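Local coordinates for protein manganese-dependent inorganic pyrophosphatase (PDB 2EB0) that probably catalyses the manganese-dependent hydrolysis of diphosphate to two phosphate ions, as a family II inorganic pyrophosphatase with DHH and DHHA2 domains, at residues F41-K45 with F46-E50; E55-G59 with K60-L64; V278-G282 with N283-L287; K295-V298 with P299-R303. All coordinates share one frame; numbering follows the deposited sequence.

Interaction 1: residues F41-K45 with F46-E50; sequences FVLRK and FGVME
Lys45 CG lies over one face of the Phe46 ring near its rim, the two neighbouring side chains pointing the same way. In this CH-pi contact Lys45 CG sits 4.1 Å from the centroid of the Phe46 ring. With CG anti to the backbone N (chi1 -176°), the Lys45 chain runs on past the CE1-CZ side and bends at its last torsion, which brings NZ to 3.3 Å from Phe46 CZ; the ammonium also makes a cation-pi contact with Phe179 of helix 176-188. The apolar contacts are looser. Val42 CG1 approaches Phe46 CD1 at 4.2 Å, and Leu43 reaches the departing chain with both branches, CD2 beside Val48 CG1 and CD1 at 4.0 Å from Glu50 CB. Backbone bonds end the helix as a Schellman motif: Val48 N donates to Leu43 O (3.1 Å, nearly straight at 174°) and Gly47 N to Arg44 O (3.2 Å). Gly47 is the C-prime residue, and its positive phi reverses the chain toward strand 52-53 of the DHH domain. One residue earlier, Phe46 N bonds to Val42 O at 3.2 Å and only weakly to Leu43 O. Replacing Phe46 by an alanine would remove the ring and would probably leave the Lys45 methylenes and Val42 CG1 without the ring they pack on, opening a gap against Phe179 and Ile173. Beyond the segments, Val42 and Val48 pack on Leu139 of helix 134-148, while Leu43 meets Ile15 and Val48 meets Ile19, both on helix 12-25.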
loop_
_atom_site.group_PDB
_atom_site.type_symbol
_atom_site.label_atom_id
_atom_site.label_comp_id
_atom_site.label_asym_id
_atom_site.label_seq_id
_atom_site.Cartn_x
_atom_site.Cartn_y
_atom_site.Cartn_z
ATOM N N PHE B 41 24.820 -18.559 -6.141
ATOM C CA PHE B 41 24.565 -19.903 -6.634
ATOM C C PHE B 41 23.456 -19.883 -7.690
ATOM O O PHE B 41 23.621 -20.412 -8.792
ATOM C CB PHE B 41 24.171 -20.793 -5.448
ATOM C CG PHE B 41 23.510 -22.088 -5.838
ATOM C CD1 PHE B 41 24.175 -23.017 -6.630
ATOM C CD2 PHE B 41 22.230 -22.389 -5.378
ATOM C CE1 PHE B 41 23.578 -24.232 -6.959
ATOM C CE2 PHE B 41 21.625 -23.593 -5.697
ATOM C CZ PHE B 41 22.297 -24.521 -6.490
ATOM N N VAL B 42 22.337 -19.253 -7.349
ATOM C CA VAL B 42 21.192 -19.163 -8.249
ATOM C C VAL B 42 21.510 -18.410 -9.545
ATOM O O VAL B 42 21.101 -18.833 -10.631
ATOM C CB VAL B 42 19.976 -18.511 -7.519
ATOM C CG1 VAL B 42 18.874 -18.171 -8.498
ATOM C CG2 VAL B 42 19.442 -19.466 -6.473
ATOM N N LEU B 43 22.245 -17.307 -9.439
ATOM C CA LEU B 43 22.611 -16.528 -10.622
ATOM C C LEU B 43 23.505 -17.349 -11.543
ATOM O O LEU B 43 23.248 -17.462 -12.746
ATOM C CB LEU B 43 23.347 -15.253 -10.221
ATOM C CG LEU B 43 22.569 -14.244 -9.380
ATOM C CD1 LEU B 43 23.442 -13.030 -9.150
ATOM C CD2 LEU B 43 21.279 -13.861 -10.088
ATOM N N ARG B 44 24.564 -17.913 -10.976
ATOM C CA ARG B 44 25.472 -18.739 -11.759
ATOM C C ARG B 44 24.688 -19.883 -12.419
ATOM O O ARG B 44 24.897 -20.207 -13.584
ATOM C CB ARG B 44 26.568 -19.319 -10.861
ATOM C CG ARG B 44 27.405 -20.401 -11.539
ATOM C CD ARG B 44 28.523 -20.922 -10.651
ATOM N NE ARG B 44 29.621 -19.970 -10.520
ATOM C CZ ARG B 44 29.769 -19.125 -9.506
ATOM N NH1 ARG B 44 28.884 -19.105 -8.514
ATOM N NH2 ARG B 44 30.811 -18.300 -9.483
ATOM N N LYS B 45 23.772 -20.477 -11.668
ATOM C CA LYS B 45 22.993 -21.592 -12.182
ATOM C C LYS B 45 22.247 -21.280 -13.470
ATOM O O LYS B 45 22.276 -22.071 -14.406
ATOM C CB LYS B 45 22.003 -22.077 -11.122
ATOM C CG LYS B 45 21.203 -23.298 -11.534
ATOM C CD LYS B 45 20.480 -23.878 -10.330
ATOM C CE LYS B 45 19.828 -25.212 -10.648
ATOM N NZ LYS B 45 18.585 -25.057 -11.434
ATOM N N PHE B 46 21.590 -20.126 -13.532
ATOM C CA PHE B 46 20.837 -19.792 -14.729
ATOM C C PHE B 46 21.535 -18.869 -15.700
ATOM O O PHE B 46 20.900 -18.304 -16.582
ATOM C CB PHE B 46 19.466 -19.235 -14.344
ATOM C CG PHE B 46 18.643 -20.208 -13.566
ATOM C CD1 PHE B 46 18.595 -20.144 -12.181
ATOM C CD2 PHE B 46 17.973 -21.243 -14.218
ATOM C CE1 PHE B 46 17.889 -21.104 -11.447
ATOM C CE2 PHE B 46 17.270 -22.200 -13.496
ATOM C CZ PHE B 46 17.225 -22.133 -12.104
ATOM N N GLY B 47 22.849 -18.738 -15.543
ATOM C CA GLY B 47 23.630 -17.892 -16.428
ATOM C C GLY B 47 23.132 -16.466 -16.511
ATOM O O GLY B 47 23.066 -15.891 -17.589
ATOM N N VAL B 48 22.787 -15.897 -15.365
ATOM C CA VAL B 48 22.296 -14.529 -15.290
ATOM C C VAL B 48 23.327 -13.636 -14.608
ATOM O O VAL B 48 23.879 -13.993 -13.576
ATOM C CB VAL B 48 20.955 -14.469 -14.506
ATOM C CG1 VAL B 48 20.511 -13.016 -14.313
ATOM C CG2 VAL B 48 19.875 -15.254 -15.272
ATOM N N MET B 49 23.579 -12.472 -15.188
ATOM C CA MET B 49 24.547 -11.527 -14.630
ATOM C C MET B 49 24.022 -10.821 -13.383
ATOM O O MET B 49 22.827 -10.538 -13.270
ATOM C CB MET B 49 24.927 -10.483 -15.683
ATOM C CG MET B 49 25.421 -11.079 -17.001
ATOM S SD MET B 49 26.831 -12.206 -16.803
ATOM C CE MET B 49 25.994 -13.809 -16.873
ATOM N N GLU B 50 24.928 -10.546 -12.453
ATOM C CA GLU B 50 24.607 -9.863 -11.203
ATOM C C GLU B 50 24.290 -8.385 -11.458
ATOM O O GLU B 50 25.080 -7.685 -12.071
ATOM C CB GLU B 50 25.801 -9.962 -10.257
ATOM C CG GLU B 50 25.592 -9.327 -8.903
ATOM C CD GLU B 50 26.896 -9.164 -8.140
ATOM O OE1 GLU B 50 26.846 -8.890 -6.920
ATOM O OE2 GLU B 50 27.971 -9.299 -8.766
#

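Interaction 2: residues E55-G59 with K60-L64; sequences ESAKG and KEIIL
Lys60 folds its side chain back along the loop that precedes it, and its ammonium group reaches the Ser56 carbonyl. CG lies beside the backbone N (chi1 -62°), which starts the chain back past Ala57: CB is 3.2 Å from Ala57 O, and CD is 3.2 Å from Ser56 O. A bend at the last torsion then brings NZ to Ser56 O, a 2.9 Å hydrogen bond whose donor is tilted 29° from the carbonyl plane. The same residue is held at its other end, because Lys60 N donates to Ala57 O at 2.8 Å. The lysine thus closes the loop twice, once by backbone and once by side chain. Ala57 adds the apolar part: its CB meets Ile62 CG1 at 4.0 Å, and both side chains also pack on Phe74. Ahead of it, Ser56 OG accepts a weak bond from Lys58 N and is bonded to Asp76, whose carboxylate also takes Ala57 N. Gly59 stands third in the turn with positive phi (74°), a conformation that suits a residue without a side chain. Together, Ala57 to Lys60 form a type II beta turn that delivers the chain into strand 61-65, an inner strand between 2-5 and 81-87 in the parallel sheet of the DHH domain; the strand leads on to Asp66, a ligand of both manganese ions.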
loop_
_atom_site.group_PDB
_atom_site.type_symbol
_atom_site.label_atom_id
_atom_site.label_comp_id
_atom_site.label_asym_id
_atom_site.label_seq_id
_atom_site.Cartn_x
_atom_site.Cartn_y
_atom_site.Cartn_z
ATOM N N GLU B 55 23.668 3.268 -4.699
ATOM C CA GLU B 55 23.518 3.672 -3.307
ATOM C C GLU B 55 22.685 4.927 -3.111
ATOM O O GLU B 55 22.161 5.166 -2.024
ATOM C CB GLU B 55 24.901 3.893 -2.695
ATOM C CG GLU B 55 25.807 2.677 -2.764
ATOM C CD GLU B 55 27.235 3.031 -3.135
ATOM O OE1 GLU B 55 27.848 3.867 -2.435
ATOM O OE2 GLU B 55 27.742 2.468 -4.129
ATOM N N SER B 56 22.571 5.731 -4.158
ATOM C CA SER B 56 21.821 6.972 -4.070
ATOM C C SER B 56 20.679 7.021 -5.075
ATOM O O SER B 56 20.847 6.664 -6.237
ATOM C CB SER B 56 22.767 8.157 -4.292
ATOM O OG SER B 56 22.051 9.374 -4.359
ATOM N N ALA B 57 19.516 7.474 -4.620
ATOM C CA ALA B 57 18.351 7.554 -5.486
ATOM C C ALA B 57 18.251 8.917 -6.149
ATOM O O ALA B 57 17.451 9.107 -7.064
ATOM C CB ALA B 57 17.091 7.283 -4.685
ATOM N N LYS B 58 19.065 9.864 -5.693
ATOM C CA LYS B 58 19.031 11.217 -6.245
ATOM C C LYS B 58 19.088 11.263 -7.770
ATOM O O LYS B 58 19.993 10.702 -8.385
ATOM C CB LYS B 58 20.173 12.056 -5.668
ATOM C CG LYS B 58 20.053 13.536 -5.986
ATOM C CD LYS B 58 21.136 14.347 -5.292
ATOM C CE LYS B 58 20.962 15.829 -5.569
ATOM N NZ LYS B 58 20.896 16.126 -7.030
ATOM N N GLY B 59 18.111 11.930 -8.371
ATOM C CA GLY B 59 18.074 12.052 -9.817
ATOM C C GLY B 59 17.674 10.787 -10.548
ATOM O O GLY B 59 17.745 10.727 -11.779
ATOM N N LYS B 60 17.248 9.776 -9.796
ATOM C CA LYS B 60 16.839 8.506 -10.385
ATOM C C LYS B 60 15.338 8.258 -10.271
ATOM O O LYS B 60 14.685 8.758 -9.353
ATOM C CB LYS B 60 17.565 7.342 -9.694
ATOM C CG LYS B 60 19.074 7.345 -9.820
ATOM C CD LYS B 60 19.683 6.120 -9.135
ATOM C CE LYS B 60 21.191 6.017 -9.380
ATOM N NZ LYS B 60 21.950 7.169 -8.818
ATOM N N GLU B 61 14.789 7.498 -11.213
ATOM C CA GLU B 61 13.382 7.135 -11.135
ATOM C C GLU B 61 13.426 5.735 -10.539
ATOM O O GLU B 61 14.004 4.808 -11.124
ATOM C CB GLU B 61 12.720 7.125 -12.509
ATOM C CG GLU B 61 12.314 8.507 -12.997
ATOM C CD GLU B 61 11.461 8.448 -14.252
ATOM O OE1 GLU B 61 11.056 9.519 -14.755
ATOM O OE2 GLU B 61 11.196 7.327 -14.733
ATOM N N ILE B 62 12.821 5.585 -9.371
ATOM C CA ILE B 62 12.856 4.323 -8.661
ATOM C C ILE B 62 11.588 3.482 -8.619
ATOM O O ILE B 62 10.469 3.989 -8.489
ATOM C CB ILE B 62 13.303 4.559 -7.210
ATOM C CG1 ILE B 62 14.653 5.283 -7.185
ATOM C CG2 ILE B 62 13.366 3.240 -6.465
ATOM C CD1 ILE B 62 15.820 4.463 -7.715
ATOM N N ILE B 63 11.797 2.179 -8.740
ATOM C CA ILE B 63 10.741 1.190 -8.647
ATOM C C ILE B 63 11.281 0.207 -7.612
ATOM O O ILE B 63 12.263 -0.506 -7.863
ATOM C CB ILE B 63 10.507 0.440 -9.967
ATOM C CG1 ILE B 63 9.782 1.350 -10.962
ATOM C CG2 ILE B 63 9.685 -0.806 -9.704
ATOM C CD1 ILE B 63 9.497 0.707 -12.295
ATOM N N LEU B 64 10.650 0.192 -6.444
ATOM C CA LEU B 64 11.077 -0.684 -5.366
ATOM C C LEU B 64 10.378 -2.030 -5.420
ATOM O O LEU B 64 9.186 -2.104 -5.696
ATOM C CB LEU B 64 10.791 -0.030 -4.020
ATOM C CG LEU B 64 11.418 1.348 -3.796
ATOM C CD1 LEU B 64 10.961 1.894 -2.445
ATOM C CD2 LEU B 64 12.942 1.236 -3.849
#

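Interaction 3: residues V278-G282 with N283-L287; sequences VKVEG and NSVFL
Val280 and Val285 meet where the loop 278-282 turns into strand 284-287, their side chains crossing at about a right angle. Followed outward, Val280 CB first lies 3.8 Å from Val285 CG1. The CG1 branch of Val280, anti to the backbone N (chi1 -174°), ends against two atoms of the strand, 3.3 Å from Ser284 O and 3.4 Å from Val285 CG1. The methyl-to-methyl approach is tighter than usual van der Waals contact. Val280 CG2, beside the backbone N, lies 3.8 Å from Val285 CG1. Val285 CG1 therefore meets Val280 CB and both its methyls, and it comes within 3.6 Å of Val280 CA as well. Phe272 of helix 269-275 packs on both valines, so the pair belongs to the seam between this helix and the edge strand 284-287. At the bend, Gly282 takes backbone angles at which a CB would run into the amide of Asn283 and the preceding carbonyl, so the position calls for a residue with no side chain. Beyond it the Asn283 side chain leads away, CB staying nearest, 3.5 Å from Gly282 C. The polar groups look elsewhere: Val280 N donates to Glu273, while Asn283, Val285 and Leu287 pair through their backbones with strand 260-267 of the mixed sheet. Across the turn, Glu281 O and Ser284 O, two acceptors, stand only 3.2 Å apart. The chemistry is consistent with a bend allowed by Gly282 and packed by the two valines, with hydrogen bonding directed to helix 269-275 and strand 260-267.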
loop_
_atom_site.group_PDB
_atom_site.type_symbol
_atom_site.label_atom_id
_atom_site.label_comp_id
_atom_site.label_asym_id
_atom_site.label_seq_id
_atom_site.Cartn_x
_atom_site.Cartn_y
_atom_site.Cartn_z
ATOM N N VAL B 278 5.500 -14.201 26.407
ATOM C CA VAL B 278 6.478 -15.118 26.981
ATOM C C VAL B 278 7.646 -14.383 27.638
ATOM O O VAL B 278 8.216 -13.457 27.057
ATOM C CB VAL B 278 7.026 -16.094 25.897
ATOM C CG1 VAL B 278 7.722 -15.323 24.793
ATOM C CG2 VAL B 278 7.972 -17.103 26.526
ATOM N N LYS B 279 7.989 -14.793 28.858
ATOM C CA LYS B 279 9.101 -14.180 29.580
ATOM C C LYS B 279 10.392 -14.852 29.122
ATOM O O LYS B 279 10.437 -16.072 28.956
ATOM C CB LYS B 279 8.938 -14.361 31.090
ATOM C CG LYS B 279 9.781 -13.390 31.907
ATOM C CD LYS B 279 10.008 -13.877 33.331
ATOM C CE LYS B 279 10.955 -15.071 33.360
ATOM N NZ LYS B 279 11.268 -15.512 34.747
ATOM N N VAL B 280 11.439 -14.059 28.922
ATOM C CA VAL B 280 12.721 -14.592 28.463
ATOM C C VAL B 280 13.663 -15.043 29.583
ATOM O O VAL B 280 13.921 -14.308 30.542
ATOM C CB VAL B 280 13.477 -13.559 27.599
ATOM C CG1 VAL B 280 14.729 -14.199 27.016
ATOM C CG2 VAL B 280 12.575 -13.032 26.492
ATOM N N GLU B 281 14.173 -16.262 29.448
ATOM C CA GLU B 281 15.108 -16.819 30.418
ATOM C C GLU B 281 16.496 -16.702 29.796
ATOM O O GLU B 281 16.822 -17.405 28.834
ATOM C CB GLU B 281 14.766 -18.283 30.703
ATOM C CG GLU B 281 15.724 -18.984 31.655
ATOM C CD GLU B 281 15.238 -20.366 32.061
ATOM O OE1 GLU B 281 16.004 -21.097 32.725
ATOM O OE2 GLU B 281 14.088 -20.722 31.721
ATOM N N GLY B 282 17.307 -15.805 30.347
ATOM C CA GLY B 282 18.635 -15.587 29.809
ATOM C C GLY B 282 18.534 -14.443 28.819
ATOM O O GLY B 282 17.920 -13.421 29.124
ATOM N N ASN B 283 19.119 -14.594 27.636
ATOM C CA ASN B 283 19.039 -13.533 26.635
ATOM C C ASN B 283 18.348 -14.013 25.352
ATOM O O ASN B 283 18.326 -13.304 24.346
ATOM C CB ASN B 283 20.435 -12.998 26.321
ATOM C CG ASN B 283 21.428 -14.100 26.025
ATOM O OD1 ASN B 283 22.616 -13.845 25.836
ATOM N ND2 ASN B 283 20.946 -15.336 25.985
ATOM N N SER B 284 17.779 -15.215 25.398
ATOM C CA SER B 284 17.091 -15.772 24.239
ATOM C C SER B 284 15.945 -16.711 24.618
ATOM O O SER B 284 15.767 -17.066 25.782
ATOM C CB SER B 284 18.087 -16.521 23.344
ATOM O OG SER B 284 18.597 -17.675 23.991
ATOM N N VAL B 285 15.167 -17.103 23.614
ATOM C CA VAL B 285 14.040 -18.010 23.799
ATOM C C VAL B 285 13.753 -18.686 22.464
ATOM O O VAL B 285 13.893 -18.070 21.405
ATOM C CB VAL B 285 12.749 -17.264 24.243
ATOM C CG1 VAL B 285 12.881 -16.779 25.667
ATOM C CG2 VAL B 285 12.483 -16.091 23.320
ATOM N N PHE B 286 13.350 -19.949 22.509
ATOM C CA PHE B 286 13.033 -20.660 21.282
ATOM C C PHE B 286 11.562 -20.447 20.960
ATOM O O PHE B 286 10.699 -20.738 21.783
ATOM C CB PHE B 286 13.288 -22.155 21.424
ATOM C CG PHE B 286 13.137 -22.907 20.136
ATOM C CD1 PHE B 286 14.062 -22.737 19.107
ATOM C CD2 PHE B 286 12.066 -23.769 19.939
ATOM C CE1 PHE B 286 13.921 -23.418 17.898
ATOM C CE2 PHE B 286 11.914 -24.455 18.733
ATOM C CZ PHE B 286 12.845 -24.278 17.710
ATOM N N LEU B 287 11.281 -19.935 19.767
ATOM C CA LEU B 287 9.903 -19.708 19.363
ATOM C C LEU B 287 9.454 -20.843 18.446
ATOM O O LEU B 287 9.909 -20.964 17.298
ATOM C CB LEU B 287 9.776 -18.356 18.657
ATOM C CG LEU B 287 10.147 -17.154 19.530
ATOM C CD1 LEU B 287 10.039 -15.873 18.733
ATOM C CD2 LEU B 287 9.229 -17.099 20.737
#

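Interaction 4: residues K295-V298 with P299-R303; sequences KQVV and PPLER
Val298 overlaps the ring of Pro299 at about a right angle, its CB only 3.3 Å from Pro299 CD, a tight carbon contact. The ring continues back over the previous turn, where Pro299 CG rests 3.6 Å from Lys295 O. Pro300 repeats this one residue on: its CG lies 3.4 Å from Gln296 O and its CD equally close to Val297 O. Neither proline has an N-H to give, so carbonyls of the turn before meet ring carbons, and the helix kinks. Bonding resumes weakly at Leu301 N, to Val297 O, and fully at Glu302 N, which donates to Val298 O at 2.7 Å, almost straight (176°). Arg303 N bonds to Pro299 O, and the Arg303 side chain curls back to set its guanidinium flat over that same oxygen, 3.3 Å from the group's plane. With an alanine in place of Pro299 the ring would be gone, which is likely to open a gap beside Val298 CB and Lys295 O and leave Pro300 as the sole ring at the kink. Val298 and Leu301 pack on Ile215 and Phe208 of the mixed sheet, while Pro299 touches Glu97 of the second subunit, with which Arg303 makes a long, weak ion pair. The arrangement is a proline-kinked helix following a pi-type turn, in the DHHA2 domain; the SRKKQ sequence runs across its start, a family II pyrophosphatase signature probably associated here, as in relatives, with substrate binding.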
loop_
_atom_site.group_PDB
_atom_site.type_symbol
_atom_site.label_atom_id
_atom_site.label_comp_id
_atom_site.label_asym_id
_atom_site.label_seq_id
_atom_site.Cartn_x
_atom_site.Cartn_y
_atom_site.Cartn_z
ATOM N N LYS B 295 5.759 -12.391 8.976
ATOM C CA LYS B 295 4.441 -12.852 9.360
ATOM C C LYS B 295 4.281 -13.268 10.819
ATOM O O LYS B 295 3.185 -13.202 11.366
ATOM C CB LYS B 295 4.038 -14.006 8.444
ATOM C CG LYS B 295 2.605 -14.475 8.597
ATOM C CD LYS B 295 2.230 -15.397 7.448
ATOM C CE LYS B 295 0.741 -15.712 7.447
ATOM N NZ LYS B 295 0.359 -16.460 6.216
ATOM N N GLN B 296 5.377 -13.664 11.454
ATOM C CA GLN B 296 5.315 -14.120 12.828
ATOM C C GLN B 296 6.075 -13.270 13.847
ATOM O O GLN B 296 5.781 -13.330 15.045
ATOM C CB GLN B 296 5.811 -15.564 12.882
ATOM C CG GLN B 296 4.955 -16.504 12.044
ATOM C CD GLN B 296 5.517 -17.914 11.967
ATOM O OE1 GLN B 296 6.482 -18.167 11.247
ATOM N NE2 GLN B 296 4.918 -18.837 12.715
ATOM N N VAL B 297 7.034 -12.472 13.385
ATOM C CA VAL B 297 7.819 -11.654 14.304
ATOM C C VAL B 297 7.498 -10.158 14.269
ATOM O O VAL B 297 7.333 -9.526 15.313
ATOM C CB VAL B 297 9.331 -11.845 14.048
ATOM C CG1 VAL B 297 10.133 -10.978 15.008
ATOM C CG2 VAL B 297 9.701 -13.312 14.208
ATOM N N VAL B 298 7.409 -9.587 13.077
ATOM C CA VAL B 298 7.124 -8.166 12.955
ATOM C C VAL B 298 5.726 -7.755 13.448
ATOM O O VAL B 298 5.589 -6.818 14.239
ATOM C CB VAL B 298 7.324 -7.697 11.490
ATOM C CG1 VAL B 298 6.965 -6.226 11.340
ATOM C CG2 VAL B 298 8.775 -7.925 11.072
ATOM N N PRO B 299 4.676 -8.471 13.018
ATOM C CA PRO B 299 3.317 -8.121 13.442
ATOM C C PRO B 299 3.079 -7.951 14.941
ATOM O O PRO B 299 2.579 -6.912 15.371
ATOM C CB PRO B 299 2.467 -9.239 12.833
ATOM C CG PRO B 299 3.237 -9.596 11.598
ATOM C CD PRO B 299 4.657 -9.626 12.109
ATOM N N PRO B 300 3.419 -8.967 15.756
ATOM C CA PRO B 300 3.208 -8.856 17.203
ATOM C C PRO B 300 4.131 -7.841 17.860
ATOM O O PRO B 300 3.766 -7.201 18.845
ATOM C CB PRO B 300 3.471 -10.275 17.696
ATOM C CG PRO B 300 4.550 -10.728 16.780
ATOM C CD PRO B 300 4.052 -10.255 15.423
ATOM N N LEU B 301 5.325 -7.696 17.297
ATOM C CA LEU B 301 6.310 -6.770 17.825
ATOM C C LEU B 301 5.933 -5.312 17.519
ATOM O O LEU B 301 5.955 -4.463 18.416
ATOM C CB LEU B 301 7.685 -7.108 17.253
ATOM C CG LEU B 301 8.911 -6.687 18.059
ATOM C CD1 LEU B 301 8.871 -7.319 19.462
ATOM C CD2 LEU B 301 10.171 -7.143 17.304
ATOM N N GLU B 302 5.585 -5.009 16.270
ATOM C CA GLU B 302 5.204 -3.631 15.967
ATOM C C GLU B 302 3.872 -3.284 16.619
ATOM O O GLU B 302 3.615 -2.126 16.926
ATOM C CB GLU B 302 5.103 -3.377 14.464
ATOM C CG GLU B 302 4.512 -2.009 14.152
ATOM C CD GLU B 302 4.583 -1.646 12.682
ATOM O OE1 GLU B 302 4.307 -2.524 11.836
ATOM O OE2 GLU B 302 4.907 -0.474 12.379
ATOM N N ARG B 303 3.020 -4.283 16.822
ATOM C CA ARG B 303 1.742 -4.028 17.462
ATOM C C ARG B 303 1.985 -3.708 18.924
ATOM O O ARG B 303 1.323 -2.843 19.491
ATOM C CB ARG B 303 0.803 -5.228 17.337
ATOM C CG ARG B 303 -0.052 -5.202 16.080
ATOM C CD ARG B 303 -1.292 -6.065 16.247
ATOM N NE ARG B 303 -0.953 -7.474 16.412
ATOM C CZ ARG B 303 -0.550 -8.264 15.422
ATOM N NH1 ARG B 303 -0.438 -7.782 14.189
ATOM N NH2 ARG B 303 -0.250 -9.535 15.666
#

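From the N terminus the four contacts come in series, none nesting in or crossing another. Each is local; interactions 1 to 3 shape turns or loop ends, and interaction 4 lies within a single helix. Interaction 1 ends helix 37-45 and turns the chain toward strand 52-53; interaction 2 closes the loop between that strand and 61-65. Both belong to the DHH domain, their centres about 25 Å apart. Far along the chain, interaction 3 turns the loop after helix 269-275 into edge strand 284-287, and interaction 4 bends the next helix, 293-306, against the same mixed sheet of the DHHA2 domain. These two approach to about 5 Å between nearest atoms without touching, and interaction 3 lies across the chain's centre from interactions 1 and 2.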